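Exo-arabinanase (Penicillium chrysogenum, PDB 3A72) hydrolyses alpha-1,5-linked L-arabinan as an exo-acting glycosyl hydrolase, probably releasing arabinobiose from a chain end. Local coordinates at residues 25-30 with 315-320; 328-333 with 344-349; 268-273 with 282-287. All blocks are in the same frame, centred on the assembly; numbering follows the deposited sequence.

Contact 1: 25-30 with 315-320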
ATOM      1  N   TYR A  25      -0.170   7.760  -5.291  1.00  4.20           N
ATOM      2  CA  TYR A  25      -0.418   6.747  -4.285  1.00  4.26           C
ATOM      3  C   TYR A  25      -1.520   5.780  -4.733  1.00  4.01           C
ATOM      4  O   TYR A  25      -2.640   5.771  -4.205  1.00  4.58           O
ATOM      5  CB  TYR A  25      -0.719   7.371  -2.922  1.00  4.38           C
ATOM      6  CG  TYR A  25      -0.397   6.479  -1.741  1.00  4.15           C
ATOM      7  CD1 TYR A  25       0.732   6.741  -0.957  1.00  4.09           C
ATOM      8  CD2 TYR A  25      -1.175   5.359  -1.419  1.00  4.05           C
ATOM      9  CE1 TYR A  25       1.073   5.930   0.134  1.00  4.53           C
ATOM     10  CE2 TYR A  25      -0.837   4.551  -0.318  1.00  4.70           C
ATOM     11  CZ  TYR A  25       0.265   4.844   0.428  1.00  4.11           C
ATOM     12  OH  TYR A  25       0.618   4.088   1.539  1.00  4.47           O
ATOM     13  N   PRO A  26      -1.235   4.952  -5.747  1.00  3.97           N
ATOM     14  CA  PRO A  26      -2.251   4.035  -6.263  1.00  4.46           C
ATOM     15  C   PRO A  26      -2.495   2.913  -5.298  1.00  4.21           C
ATOM     16  O   PRO A  26      -1.536   2.319  -4.778  1.00  4.58           O
ATOM     17  CB  PRO A  26      -1.595   3.481  -7.529  1.00  4.31           C
ATOM     18  CG  PRO A  26      -0.122   3.478  -7.184  1.00  4.72           C
ATOM     19  CD  PRO A  26       0.082   4.746  -6.389  1.00  4.26           C
ATOM     20  N   ARG A  27      -3.736   2.516  -5.115  1.00  4.27           N
ATOM     21  CA  ARG A  27      -4.087   1.267  -4.418  1.00  4.32           C
ATOM     22  C   ARG A  27      -5.247   0.642  -5.186  1.00  4.31           C
ATOM     23  O   ARG A  27      -6.032   1.305  -5.840  1.00  5.18           O
ATOM     24  CB  ARG A  27      -4.400   1.483  -2.939  1.00  4.63           C
ATOM     25  CG  ARG A  27      -3.166   1.864  -2.110  1.00  4.49           C
ATOM     26  CD  ARG A  27      -2.234   0.688  -1.952  1.00  4.72           C
ATOM     27  NE  ARG A  27      -1.079   0.942  -1.090  1.00  4.67           N
ATOM     28  CZ  ARG A  27       0.129   1.342  -1.531  1.00  4.01           C
ATOM     29  NH1 ARG A  27       0.361   1.614  -2.792  1.00  4.52           N
ATOM     30  NH2 ARG A  27       1.106   1.446  -0.638  1.00  4.86           N
ATOM     31  N   ASN A  28      -5.396  -0.689  -5.023  1.00  4.41           N
ATOM     32  CA  ASN A  28      -6.427  -1.403  -5.735  1.00  4.28           C
ATOM     33  C   ASN A  28      -6.872  -2.615  -4.913  1.00  4.43           C
ATOM     34  O   ASN A  28      -6.249  -2.992  -3.913  1.00  5.51           O
ATOM     35  CB  ASN A  28      -5.954  -1.743  -7.151  1.00  4.66           C
ATOM     36  CG  ASN A  28      -4.689  -2.523  -7.100  1.00  5.53           C
ATOM     37  OD1 ASN A  28      -4.579  -3.606  -6.525  1.00  7.08           O
ATOM     38  ND2 ASN A  28      -3.627  -2.062  -7.665  1.00  6.31           N
ATOM     39  N   GLU A  29      -7.944  -3.222  -5.360  1.00  4.53           N
ATOM     40  CA  GLU A  29      -8.436  -4.472  -4.785  1.00  4.44           C
ATOM     41  C   GLU A  29      -9.104  -5.274  -5.892  1.00  4.55           C
ATOM     42  O   GLU A  29      -9.635  -4.699  -6.831  1.00  7.84           O
ATOM     43  CB  GLU A  29      -9.390  -4.229  -3.610  1.00  5.84           C
ATOM     44  CG  GLU A  29      -9.942  -5.422  -2.866  1.00  8.16           C
ATOM     45  CD  GLU A  29      -8.872  -6.305  -2.275  1.00  5.71           C
ATOM     46  OE1 GLU A  29      -8.683  -6.496  -1.034  1.00  6.55           O
ATOM     47  OE2 GLU A  29      -8.227  -6.961  -3.119  1.00  6.70           O
ATOM     48  N   GLN A  30      -9.104  -6.588  -5.758  1.00  4.41           N
ATOM     49  CA  GLN A  30      -9.891  -7.470  -6.606  1.00  4.59           C
ATOM     50  C   GLN A  30     -10.958  -8.100  -5.695  1.00  4.89           C
ATOM     51  O   GLN A  30     -10.645  -8.699  -4.680  1.00  6.71           O
ATOM     52  CB  GLN A  30      -9.050  -8.552  -7.283  1.00  4.96           C
ATOM     53  CG  GLN A  30      -9.932  -9.386  -8.180  1.00  5.59           C
ATOM     54  CD  GLN A  30      -9.175 -10.434  -8.948  1.00  5.57           C
ATOM     55  OE1 GLN A  30      -8.261 -11.108  -8.447  1.00  6.15           O
ATOM     56  NE2 GLN A  30      -9.529 -10.605 -10.227  1.00  5.91           N
ATOM     57  N   THR A 315       5.157   4.412  -4.702  1.00  4.27           N
ATOM     58  CA  THR A 315       4.384   3.308  -4.140  1.00  4.27           C
ATOM     59  C   THR A 315       3.503   2.584  -5.171  1.00  4.41           C
ATOM     60  O   THR A 315       2.358   2.226  -4.941  1.00  4.83           O
ATOM     61  CB  THR A 315       3.628   3.764  -2.862  1.00  4.33           C
ATOM     62  OG1 THR A 315       3.222   2.564  -2.137  1.00  4.56           O
ATOM     63  CG2 THR A 315       2.438   4.634  -3.049  1.00  5.07           C
ATOM     64  N   ARG A 316       4.116   2.339  -6.337  1.00  4.23           N
ATOM     65  CA  ARG A 316       3.467   1.594  -7.403  1.00  4.53           C
ATOM     66  C   ARG A 316       2.913   0.300  -6.850  1.00  3.98           C
ATOM     67  O   ARG A 316       3.604  -0.426  -6.136  1.00  4.49           O
ATOM     68  CB  ARG A 316       4.470   1.377  -8.544  1.00  4.54           C
ATOM     69  CG  ARG A 316       3.871   0.784  -9.796  1.00  4.60           C
ATOM     70  CD  ARG A 316       4.866   0.719 -10.936  1.00  4.65           C
ATOM     71  NE  ARG A 316       5.915  -0.246 -10.618  1.00  4.66           N
ATOM     72  CZ  ARG A 316       6.846  -0.632 -11.473  1.00  5.03           C
ATOM     73  NH1 ARG A 316       6.842  -0.212 -12.733  1.00  5.28           N
ATOM     74  NH2 ARG A 316       7.807  -1.489 -11.096  1.00  5.83           N
ATOM     75  N   ALA A 317       1.648   0.020  -7.174  1.00  4.32           N
ATOM     76  CA  ALA A 317       0.887  -1.051  -6.534  1.00  4.22           C
ATOM     77  C   ALA A 317       0.832  -2.266  -7.421  1.00  4.50           C
ATOM     78  O   ALA A 317       0.651  -2.196  -8.639  1.00  7.29           O
ATOM     79  CB  ALA A 317      -0.516  -0.577  -6.206  1.00  4.92           C
ATOM     80  N   LEU A 318       0.990  -3.450  -6.819  1.00  4.26           N
ATOM     81  CA  LEU A 318       0.950  -4.731  -7.502  1.00  4.26           C
ATOM     82  C   LEU A 318      -0.251  -5.531  -7.000  1.00  4.53           C
ATOM     83  O   LEU A 318      -0.615  -5.471  -5.816  1.00  5.11           O
ATOM     84  CB  LEU A 318       2.203  -5.552  -7.203  1.00  4.52           C
ATOM     85  CG  LEU A 318       3.544  -4.911  -7.536  1.00  4.65           C
ATOM     86  CD1 LEU A 318       4.681  -5.839  -7.155  1.00  5.87           C
ATOM     87  CD2 LEU A 318       3.603  -4.539  -9.008  1.00  6.27           C
ATOM     88  N   ARG A 319      -0.802  -6.383  -7.860  1.00  4.74           N
ATOM     89  CA  ARG A 319      -1.834  -7.326  -7.441  1.00  4.53           C
ATOM     90  C   ARG A 319      -1.773  -8.565  -8.343  1.00  4.24           C
ATOM     91  O   ARG A 319      -1.840  -8.461  -9.556  1.00  5.10           O
ATOM     92  CB  ARG A 319      -3.207  -6.731  -7.448  1.00  5.15           C
ATOM     93  CG  ARG A 319      -4.253  -7.689  -6.922  1.00  6.19           C
ATOM     94  CD  ARG A 319      -5.574  -7.032  -6.572  1.00  6.35           C
ATOM     95  NE  ARG A 319      -5.405  -6.122  -5.444  1.00  5.52           N
ATOM     96  CZ  ARG A 319      -5.273  -6.507  -4.161  1.00  6.18           C
ATOM     97  NH1 ARG A 319      -5.333  -7.764  -3.820  1.00  8.07           N
ATOM     98  NH2 ARG A 319      -5.081  -5.581  -3.264  1.00  6.97           N
ATOM     99  N   VAL A 320      -1.700  -9.728  -7.710  1.00  4.73           N
ATOM    100  CA  VAL A 320      -1.836 -10.995  -8.420  1.00  4.60           C
ATOM    101  C   VAL A 320      -3.340 -11.270  -8.526  1.00  4.92           C
ATOM    102  O   VAL A 320      -4.013 -11.485  -7.481  1.00  5.77           O
ATOM    103  CB  VAL A 320      -1.112 -12.125  -7.703  1.00  5.27           C
ATOM    104  CG1 VAL A 320      -1.382 -13.467  -8.405  1.00  6.24           C
ATOM    105  CG2 VAL A 320       0.402 -11.844  -7.659  1.00  5.73           C
TER
HETATM  106  O   HOH W   1      -2.253  -3.457  -5.477  1.00 15.70           O
HETATM  107  O   HOH W   2      -6.171  -5.403  -0.526  1.00  6.52           O

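Contact 2: 328-333 with 344-349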
ATOM      1  N   TYR A 328      -2.037 -13.703 -13.690  1.00  5.96           N
ATOM      2  CA  TYR A 328      -1.892 -12.332 -14.213  1.00  5.51           C
ATOM      3  C   TYR A 328      -1.580 -11.375 -13.076  1.00  5.45           C
ATOM      4  O   TYR A 328      -2.154 -11.412 -11.999  1.00  6.59           O
ATOM      5  CB  TYR A 328      -3.187 -11.935 -14.933  1.00  6.69           C
ATOM      6  CG  TYR A 328      -3.436 -12.772 -16.167  1.00  7.28           C
ATOM      7  CD1 TYR A 328      -2.799 -12.489 -17.363  1.00  8.26           C
ATOM      8  CD2 TYR A 328      -4.251 -13.899 -16.075  1.00  8.84           C
ATOM      9  CE1 TYR A 328      -3.004 -13.256 -18.483  1.00 10.67           C
ATOM     10  CE2 TYR A 328      -4.467 -14.672 -17.227  1.00 10.87           C
ATOM     11  CZ  TYR A 328      -3.841 -14.344 -18.398  1.00 11.96           C
ATOM     12  OH  TYR A 328      -4.017 -15.118 -19.524  1.00 15.78           O
ATOM     13  N   LEU A 329      -0.638 -10.451 -13.378  1.00  5.12           N
ATOM     14  CA  LEU A 329      -0.196  -9.435 -12.449  1.00  4.67           C
ATOM     15  C   LEU A 329      -0.615  -8.025 -12.893  1.00  4.54           C
ATOM     16  O   LEU A 329      -0.241  -7.595 -13.995  1.00  5.43           O
ATOM     17  CB  LEU A 329       1.330  -9.459 -12.372  1.00  4.70           C
ATOM     18  CG  LEU A 329       1.973  -8.435 -11.414  1.00  4.95           C
ATOM     19  CD1 LEU A 329       1.695  -8.773  -9.963  1.00  5.87           C
ATOM     20  CD2 LEU A 329       3.457  -8.331 -11.695  1.00  5.62           C
ATOM     21  N   VAL A 330      -1.324  -7.306 -12.052  1.00  4.73           N
ATOM     22  CA  VAL A 330      -1.595  -5.875 -12.197  1.00  4.69           C
ATOM     23  C   VAL A 330      -0.429  -5.095 -11.649  1.00  4.49           C
ATOM     24  O   VAL A 330       0.058  -5.364 -10.537  1.00  4.80           O
ATOM     25  CB  VAL A 330      -2.868  -5.542 -11.433  1.00  5.17           C
ATOM     26  CG1 VAL A 330      -2.997  -4.076 -11.072  1.00  7.43           C
ATOM     27  CG2 VAL A 330      -4.108  -5.990 -12.214  1.00  6.88           C
ATOM     28  N   VAL A 331       0.004  -4.088 -12.427  1.00  4.60           N
ATOM     29  CA  VAL A 331       1.027  -3.138 -12.042  1.00  4.67           C
ATOM     30  C   VAL A 331       0.423  -1.742 -12.269  1.00  4.45           C
ATOM     31  O   VAL A 331       0.139  -1.376 -13.407  1.00  5.17           O
ATOM     32  CB  VAL A 331       2.349  -3.317 -12.825  1.00  4.76           C
ATOM     33  CG1 VAL A 331       3.405  -2.428 -12.218  1.00  5.21           C
ATOM     34  CG2 VAL A 331       2.758  -4.760 -12.884  1.00  5.65           C
ATOM     35  N   ASN A 332       0.179  -1.001 -11.193  1.00  4.36           N
ATOM     36  CA  ASN A 332      -0.690   0.193 -11.216  1.00  4.61           C
ATOM     37  C   ASN A 332       0.057   1.372 -10.660  1.00  4.52           C
ATOM     38  O   ASN A 332       0.443   1.349  -9.465  1.00  4.95           O
ATOM     39  CB  ASN A 332      -1.914  -0.148 -10.385  1.00  4.81           C
ATOM     40  CG  ASN A 332      -2.893   0.922 -10.040  1.00  4.83           C
ATOM     41  OD1 ASN A 332      -3.045   2.018 -10.715  1.00  7.23           O
ATOM     42  ND2 ASN A 332      -3.591   0.756  -9.016  1.00  3.91           N
ATOM     43  N   SER A 333       0.289   2.394 -11.461  1.00  4.73           N
ATOM     44  CA  SER A 333       0.930   3.624 -11.026  1.00  4.92           C
ATOM     45  C   SER A 333      -0.075   4.776 -10.968  1.00  4.73           C
ATOM     46  O   SER A 333      -1.030   4.838 -11.757  1.00  5.74           O
ATOM     47  CB  SER A 333       2.074   4.015 -12.010  1.00  6.04           C
ATOM     48  OG  SER A 333       2.730   5.185 -11.525  1.00 11.84           O
ATOM     49  N   VAL A 344      -3.168   8.087 -13.608  1.00  5.88           N
ATOM     50  CA  VAL A 344      -3.351   6.765 -13.036  1.00  5.42           C
ATOM     51  C   VAL A 344      -3.467   5.785 -14.181  1.00  5.41           C
ATOM     52  O   VAL A 344      -4.339   5.929 -15.037  1.00  6.07           O
ATOM     53  CB  VAL A 344      -4.596   6.706 -12.127  1.00  5.51           C
ATOM     54  CG1 VAL A 344      -4.626   5.347 -11.449  1.00  6.39           C
ATOM     55  CG2 VAL A 344      -4.590   7.839 -11.122  1.00  6.67           C
ATOM     56  N   SER A 345      -2.574   4.788 -14.204  1.00  5.58           N
ATOM     57  CA  SER A 345      -2.507   3.810 -15.284  1.00  5.43           C
ATOM     58  C   SER A 345      -2.295   2.416 -14.706  1.00  5.30           C
ATOM     59  O   SER A 345      -1.889   2.225 -13.558  1.00  5.27           O
ATOM     60  CB  SER A 345      -1.437   4.171 -16.288  1.00  6.17           C
ATOM     61  OG  SER A 345      -0.152   4.080 -15.759  1.00  6.52           O
ATOM     62  N   VAL A 346      -2.504   1.423 -15.578  1.00  5.41           N
ATOM     63  CA  VAL A 346      -2.319   0.053 -15.194  1.00  5.22           C
ATOM     64  C   VAL A 346      -1.858  -0.785 -16.388  1.00  5.39           C
ATOM     65  O   VAL A 346      -2.290  -0.582 -17.521  1.00  6.35           O
ATOM     66  CB  VAL A 346      -3.639  -0.511 -14.601  1.00  5.81           C
ATOM     67  CG1 VAL A 346      -4.763  -0.527 -15.618  1.00  6.82           C
ATOM     68  CG2 VAL A 346      -3.455  -1.881 -13.985  1.00  7.80           C
ATOM     69  N   SER A 347      -0.957  -1.728 -16.066  1.00  5.44           N
ATOM     70  CA  SER A 347      -0.571  -2.790 -16.993  1.00  5.16           C
ATOM     71  C   SER A 347      -0.910  -4.137 -16.349  1.00  5.04           C
ATOM     72  O   SER A 347      -0.975  -4.244 -15.133  1.00  5.87           O
ATOM     73  CB  SER A 347       0.901  -2.710 -17.325  1.00  5.75           C
ATOM     74  OG  SER A 347       1.258  -1.475 -17.928  1.00  6.28           O
ATOM     75  N   VAL A 348      -1.100  -5.143 -17.211  1.00  5.04           N
ATOM     76  CA  VAL A 348      -1.311  -6.515 -16.771  1.00  5.11           C
ATOM     77  C   VAL A 348      -0.283  -7.361 -17.473  1.00  5.35           C
ATOM     78  O   VAL A 348      -0.148  -7.298 -18.700  1.00  6.48           O
ATOM     79  CB  VAL A 348      -2.748  -6.991 -17.072  1.00  5.70           C
ATOM     80  CG1 VAL A 348      -2.923  -8.447 -16.638  1.00  6.35           C
ATOM     81  CG2 VAL A 348      -3.763  -6.124 -16.351  1.00  6.22           C
ATOM     82  N   MET A 349       0.454  -8.158 -16.713  1.00  5.38           N
ATOM     83  CA  MET A 349       1.459  -9.046 -17.209  1.00  5.36           C
ATOM     84  C   MET A 349       1.043 -10.476 -17.046  1.00  5.07           C
ATOM     85  O   MET A 349       0.433 -10.872 -16.066  1.00  6.15           O
ATOM     86  CB  MET A 349       2.802  -8.808 -16.421  1.00  5.46           C
ATOM     87  CG  MET A 349       3.274  -7.365 -16.462  1.00  6.30           C
ATOM     88  SD  MET A 349       4.718  -7.079 -15.448  1.00  6.91           S
ATOM     89  CE  MET A 349       5.994  -7.880 -16.408  1.00  9.17           C
TER

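Contact 3: 268-273 with 282-287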
ATOM      1  N   PRO A 268       7.990   0.365  -1.228  1.00  3.92           N
ATOM      2  CA  PRO A 268       7.839  -0.975  -1.822  1.00  4.21           C
ATOM      3  C   PRO A 268       6.400  -1.428  -1.900  1.00  3.76           C
ATOM      4  O   PRO A 268       5.511  -0.989  -1.163  1.00  4.66           O
ATOM      5  CB  PRO A 268       8.584  -1.865  -0.812  1.00  4.73           C
ATOM      6  CG  PRO A 268       8.337  -1.177   0.519  1.00  4.96           C
ATOM      7  CD  PRO A 268       8.437   0.289   0.186  1.00  4.95           C
ATOM      8  N   TYR A 269       6.180  -2.422  -2.756  1.00  4.11           N
ATOM      9  CA  TYR A 269       4.958  -3.205  -2.751  1.00  4.12           C
ATOM     10  C   TYR A 269       5.373  -4.655  -2.986  1.00  4.27           C
ATOM     11  O   TYR A 269       6.276  -4.909  -3.782  1.00  5.89           O
ATOM     12  CB  TYR A 269       3.941  -2.697  -3.806  1.00  4.83           C
ATOM     13  CG  TYR A 269       2.510  -2.956  -3.332  1.00  4.51           C
ATOM     14  CD1 TYR A 269       1.798  -1.930  -2.716  1.00  5.10           C
ATOM     15  CD2 TYR A 269       1.886  -4.199  -3.434  1.00  4.52           C
ATOM     16  CE1 TYR A 269       0.520  -2.128  -2.257  1.00  5.28           C
ATOM     17  CE2 TYR A 269       0.623  -4.400  -2.943  1.00  4.30           C
ATOM     18  CZ  TYR A 269      -0.060  -3.367  -2.364  1.00  4.48           C
ATOM     19  OH  TYR A 269      -1.337  -3.515  -1.850  1.00  5.56           O
ATOM     20  N   ALA A 270       4.727  -5.604  -2.332  1.00  4.45           N
ATOM     21  CA  ALA A 270       5.047  -7.030  -2.491  1.00  4.26           C
ATOM     22  C   ALA A 270       3.748  -7.831  -2.621  1.00  4.16           C
ATOM     23  O   ALA A 270       2.778  -7.559  -1.903  1.00  4.86           O
ATOM     24  CB  ALA A 270       5.802  -7.565  -1.306  1.00  5.05           C
ATOM     25  N   VAL A 271       3.785  -8.840  -3.461  1.00  4.34           N
ATOM     26  CA  VAL A 271       2.710  -9.801  -3.678  1.00  4.24           C
ATOM     27  C   VAL A 271       3.347 -11.192  -3.885  1.00  4.26           C
ATOM     28  O   VAL A 271       4.550 -11.298  -4.071  1.00  4.63           O
ATOM     29  CB  VAL A 271       1.821  -9.417  -4.887  1.00  4.47           C
ATOM     30  CG1 VAL A 271       1.082  -8.142  -4.597  1.00  5.22           C
ATOM     31  CG2 VAL A 271       2.625  -9.348  -6.174  1.00  5.02           C
ATOM     32  N   TRP A 272       2.503 -12.196  -3.881  1.00  4.74           N
ATOM     33  CA  TRP A 272       2.916 -13.572  -4.126  1.00  4.70           C
ATOM     34  C   TRP A 272       1.926 -14.236  -5.090  1.00  4.54           C
ATOM     35  O   TRP A 272       0.737 -14.087  -4.944  1.00  5.54           O
ATOM     36  CB  TRP A 272       3.041 -14.355  -2.801  1.00  5.43           C
ATOM     37  CG  TRP A 272       3.376 -15.807  -3.040  1.00  5.41           C
ATOM     38  CD1 TRP A 272       4.587 -16.358  -3.160  1.00  5.77           C
ATOM     39  CD2 TRP A 272       2.440 -16.883  -3.199  1.00  5.46           C
ATOM     40  NE1 TRP A 272       4.511 -17.710  -3.391  1.00  6.17           N
ATOM     41  CE2 TRP A 272       3.179 -18.060  -3.417  1.00  6.03           C
ATOM     42  CE3 TRP A 272       1.045 -16.962  -3.172  1.00  6.41           C
ATOM     43  CZ2 TRP A 272       2.598 -19.299  -3.614  1.00  6.44           C
ATOM     44  CZ3 TRP A 272       0.437 -18.195  -3.370  1.00  7.15           C
ATOM     45  CH2 TRP A 272       1.212 -19.326  -3.574  1.00  7.12           C
ATOM     46  N   THR A 273       2.502 -15.001  -6.046  1.00  5.14           N
ATOM     47  CA  THR A 273       1.691 -15.832  -6.954  1.00  5.35           C
ATOM     48  C   THR A 273       2.115 -17.290  -6.804  1.00  5.15           C
ATOM     49  O   THR A 273       3.295 -17.566  -6.644  1.00  5.51           O
ATOM     50  CB  THR A 273       1.891 -15.409  -8.415  1.00  5.39           C
ATOM     51  OG1 THR A 273       1.160 -16.334  -9.241  1.00  6.85           O
ATOM     52  CG2 THR A 273       3.328 -15.381  -8.843  1.00  6.13           C
ATOM     53  N   ILE A 282       7.474 -14.460  -5.176  1.00  4.60           N
ATOM     54  CA  ILE A 282       7.249 -13.142  -4.568  1.00  4.26           C
ATOM     55  C   ILE A 282       7.661 -12.113  -5.599  1.00  4.27           C
ATOM     56  O   ILE A 282       8.733 -12.244  -6.223  1.00  4.77           O
ATOM     57  CB  ILE A 282       8.041 -12.946  -3.257  1.00  4.35           C
ATOM     58  CG1 ILE A 282       7.860 -14.086  -2.273  1.00  4.72           C
ATOM     59  CG2 ILE A 282       7.665 -11.596  -2.620  1.00  5.07           C
ATOM     60  CD1 ILE A 282       8.813 -14.029  -1.097  1.00  6.27           C
ATOM     61  N   ILE A 283       6.846 -11.080  -5.784  1.00  4.31           N
ATOM     62  CA  ILE A 283       7.102 -10.013  -6.765  1.00  4.10           C
ATOM     63  C   ILE A 283       7.081  -8.703  -6.007  1.00  4.01           C
ATOM     64  O   ILE A 283       6.115  -8.418  -5.264  1.00  4.73           O
ATOM     65  CB  ILE A 283       6.085 -10.058  -7.887  1.00  4.52           C
ATOM     66  CG1 ILE A 283       5.983 -11.445  -8.504  1.00  5.16           C
ATOM     67  CG2 ILE A 283       6.445  -8.984  -8.949  1.00  5.63           C
ATOM     68  CD1 ILE A 283       4.894 -11.552  -9.554  1.00  7.26           C
ATOM     69  N   VAL A 284       8.136  -7.909  -6.159  1.00  4.19           N
ATOM     70  CA  VAL A 284       8.322  -6.655  -5.473  1.00  4.27           C
ATOM     71  C   VAL A 284       8.545  -5.526  -6.472  1.00  4.18           C
ATOM     72  O   VAL A 284       9.271  -5.668  -7.487  1.00  4.94           O
ATOM     73  CB  VAL A 284       9.515  -6.748  -4.488  1.00  4.66           C
ATOM     74  CG1 VAL A 284      10.044  -5.365  -4.032  1.00  5.85           C
ATOM     75  CG2 VAL A 284       9.111  -7.573  -3.287  1.00  5.11           C
ATOM     76  N   SER A 285       7.928  -4.381  -6.179  1.00  4.26           N
ATOM     77  CA  SER A 285       8.187  -3.116  -6.841  1.00  4.31           C
ATOM     78  C   SER A 285       8.783  -2.142  -5.822  1.00  4.29           C
ATOM     79  O   SER A 285       8.497  -2.215  -4.621  1.00  4.64           O
ATOM     80  CB  SER A 285       6.871  -2.543  -7.383  1.00  4.65           C
ATOM     81  OG  SER A 285       7.030  -1.301  -8.024  1.00  4.93           O
ATOM     82  N   SER A 286       9.582  -1.208  -6.316  1.00  4.51           N
ATOM     83  CA  SER A 286      10.034  -0.054  -5.591  1.00  4.59           C
ATOM     84  C   SER A 286       9.414   1.202  -6.235  1.00  4.57           C
ATOM     85  O   SER A 286       8.797   1.132  -7.278  1.00  5.19           O
ATOM     86  CB  SER A 286      11.549   0.113  -5.596  1.00  5.30           C
ATOM     87  OG  SER A 286      11.930   0.613  -6.881  1.00  5.62           O
ATOM     88  N   GLY A 287       9.615   2.355  -5.580  1.00  4.71           N
ATOM     89  CA  GLY A 287       9.122   3.609  -6.154  1.00  5.25           C
ATOM     90  C   GLY A 287      10.083   4.221  -7.157  1.00  5.77           C
ATOM     91  O   GLY A 287       9.729   5.240  -7.786  1.00 10.09           O
TER

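Contact 1: 25-30 with 315-320
Strand 25-30 and strand 317-320 run almost parallel, 14° apart, with Tyr25 level with Thr315 and Arg27 with Ala317. Their axes come no nearer than 6.9 Å, and side chains, not backbone-to-backbone bonds, bridge the gap. At one end Arg27 presents the end of its guanidinium to Thr315. Arg27 NH2 donates to Thr315 OG1 at 2.8 Å, and Arg27 NH1 reaches both that OG1 and the carbonyl O of Thr315, all close to the guanidinium plane. NH1 also bonds Pro26 O, so the group is fixed in rotation, and Tyr25 CE2 lies over its centre on one face. The ring of Tyr25 receives a CH-pi contact from Thr315 CG2, 3.6 Å from the centroid; a threonine thus serves with its hydroxyl and its methyl at once. Ala317, small enough for the narrow gap, puts CB 3.4 Å from Pro26 O.

At the other end Arg319 grips Asn28 side-on. Arg319 NE bonds Asn28 OD1 at 2.9 Å in the carbonyl plane, whereas Arg319 NH2 approaches Asn28 O from above its plane at 2.9 Å. A bend at chi3 (-66°) swings the guanidinium across strand 25-30. Glu29 OE2 sits over a face of the Arg319 guanidinium, 3.1 Å from Arg319 NH1, a salt bridge of charge alone; that oxygen accepts instead from the backbone N of Gln30.

The side chain of Tyr25 comes within about 4 Å (nearest atoms) of a bound arabinofuranose. The contact joins the innermost strands of the first and last blades of a six-bladed, sialidase-type beta-propeller by side chains rather than a shared sheet. Strand 25-30 pairs with strand 36-42 and strand 317-320 with strand 328-333, while Tyr25, Arg27 and Glu29 pack on strand 82-87 and Leu318 and Val320 on strand 269-273.

Contact 2: 328-333 with 344-349
The ring of Tyr328 is met obliquely, at CD1, by Met349 O (3.8 Å), while Val348 CG1 lies 3.9 Å from Tyr328 CB. Beyond it the two strands are antiparallel, and three hydrogen-bonded pairs, Leu329 with Met349, Val331 with Ser347 and Ser333 with Ser345, exchange two N-H to O bonds each. One side of the sheet carries Val330, Asn332, Val346 and Val348. A chi1 of 63° puts CG1 of Val346 between backbone N and carbonyl carbon and leaves CG2 anti to the N, where it meets Val330 CG1 at 3.7 Å; Val348 CG2 touches Val330 CG2. Such branched residues suit an extended chain and fill buried space. The other side holds Met349, whose flexible thioether arm sets SD 4.0 Å from Val331 CG2 and 4.2 Å from Leu329 CD2, joining two neighbours. Ser345 and Ser347 lie on that side too; their buried hydroxyls bond Glu310, an acid that small serines leave room for. The hairpin supplies the two middle strands of a four-stranded antiparallel blade, in which strand 317-320 is innermost and the N-terminal strand 6-10 outermost, the closure by which beta-propellers commonly join their chain ends.

Contact 3: 268-273 with 282-287
Tyr269 and Ser285, then Val271 and Ile283, form hydrogen-bonded pairs of an antiparallel hairpin whose strand axes lie 4.6 Å apart at 159°; each pair exchanges two backbone bonds, the shortest from Ile283 N to Val271 O at 2.9 Å. Pro268 stands just before the first pair, level with Ser286. Lacking an N-H costs it nothing there, because the register asks for no bond from that position to 282-287, and its CA-H instead points at Ser285 O, 3.1 Å from CA.

Ala270 and Val284 share one side of the sheet with Trp272 and Ile282. Ala270 CB touches Val284 CG2 at 3.9 Å, and its small size lets Phe219 and Val221 of strand 218-225 pack close. The side chains of Trp272 and Ile282 cross at about a right angle, with CD1 of the Trp272 indole 4.1 Å from Ile282 CG1. The indole NE1 bonds Asn279 O in the connecting turn, so packing and its polar corner both hold the ring.

On the reverse side chi1 of -66° places CG1 of Val271 anti to the carbonyl carbon, so CG2 falls between the backbone N and that carbon, 3.9 Å from Ile283 CB. Thr273 divides its two branches: CG2 meets Ile283 CD1 at 4.2 Å, while OG1 bonds Gly326 O. Ser285 contributes a compact polar group whose OG accepts from Arg316 NE. Tyr269 leans away from its partner strand, and its ring packs on Leu318 and Arg27.

The whole forms the inner beta hairpin of a four-stranded propeller blade: strand 269-273 is the innermost, the side chains on its two sides pack against the neighbouring blades, and the side chain of Pro268 comes within about 8 Å (nearest atoms) of a bound arabinofuranose.

From the N terminus, strand 6-10 comes first in the chain but belongs to the sheet that the C-terminal strands complete. Segment 25-30 follows as the inner strand of the next blade and waits 284 residues for its partner; contact 1 therefore closes a loop spanning nearly the whole ring. Contact 3, a local hairpin, opens and closes within that loop. Contact 2 comes afterwards, in series with both, and no pair crosses. Strand 317-320 joins them: it pairs with 328-333 through Ala317 O to Asn332 N and Arg319 O to Val330 N, and its Leu318 packs on Val271. Three blades, the first and last two, are thereby tied together.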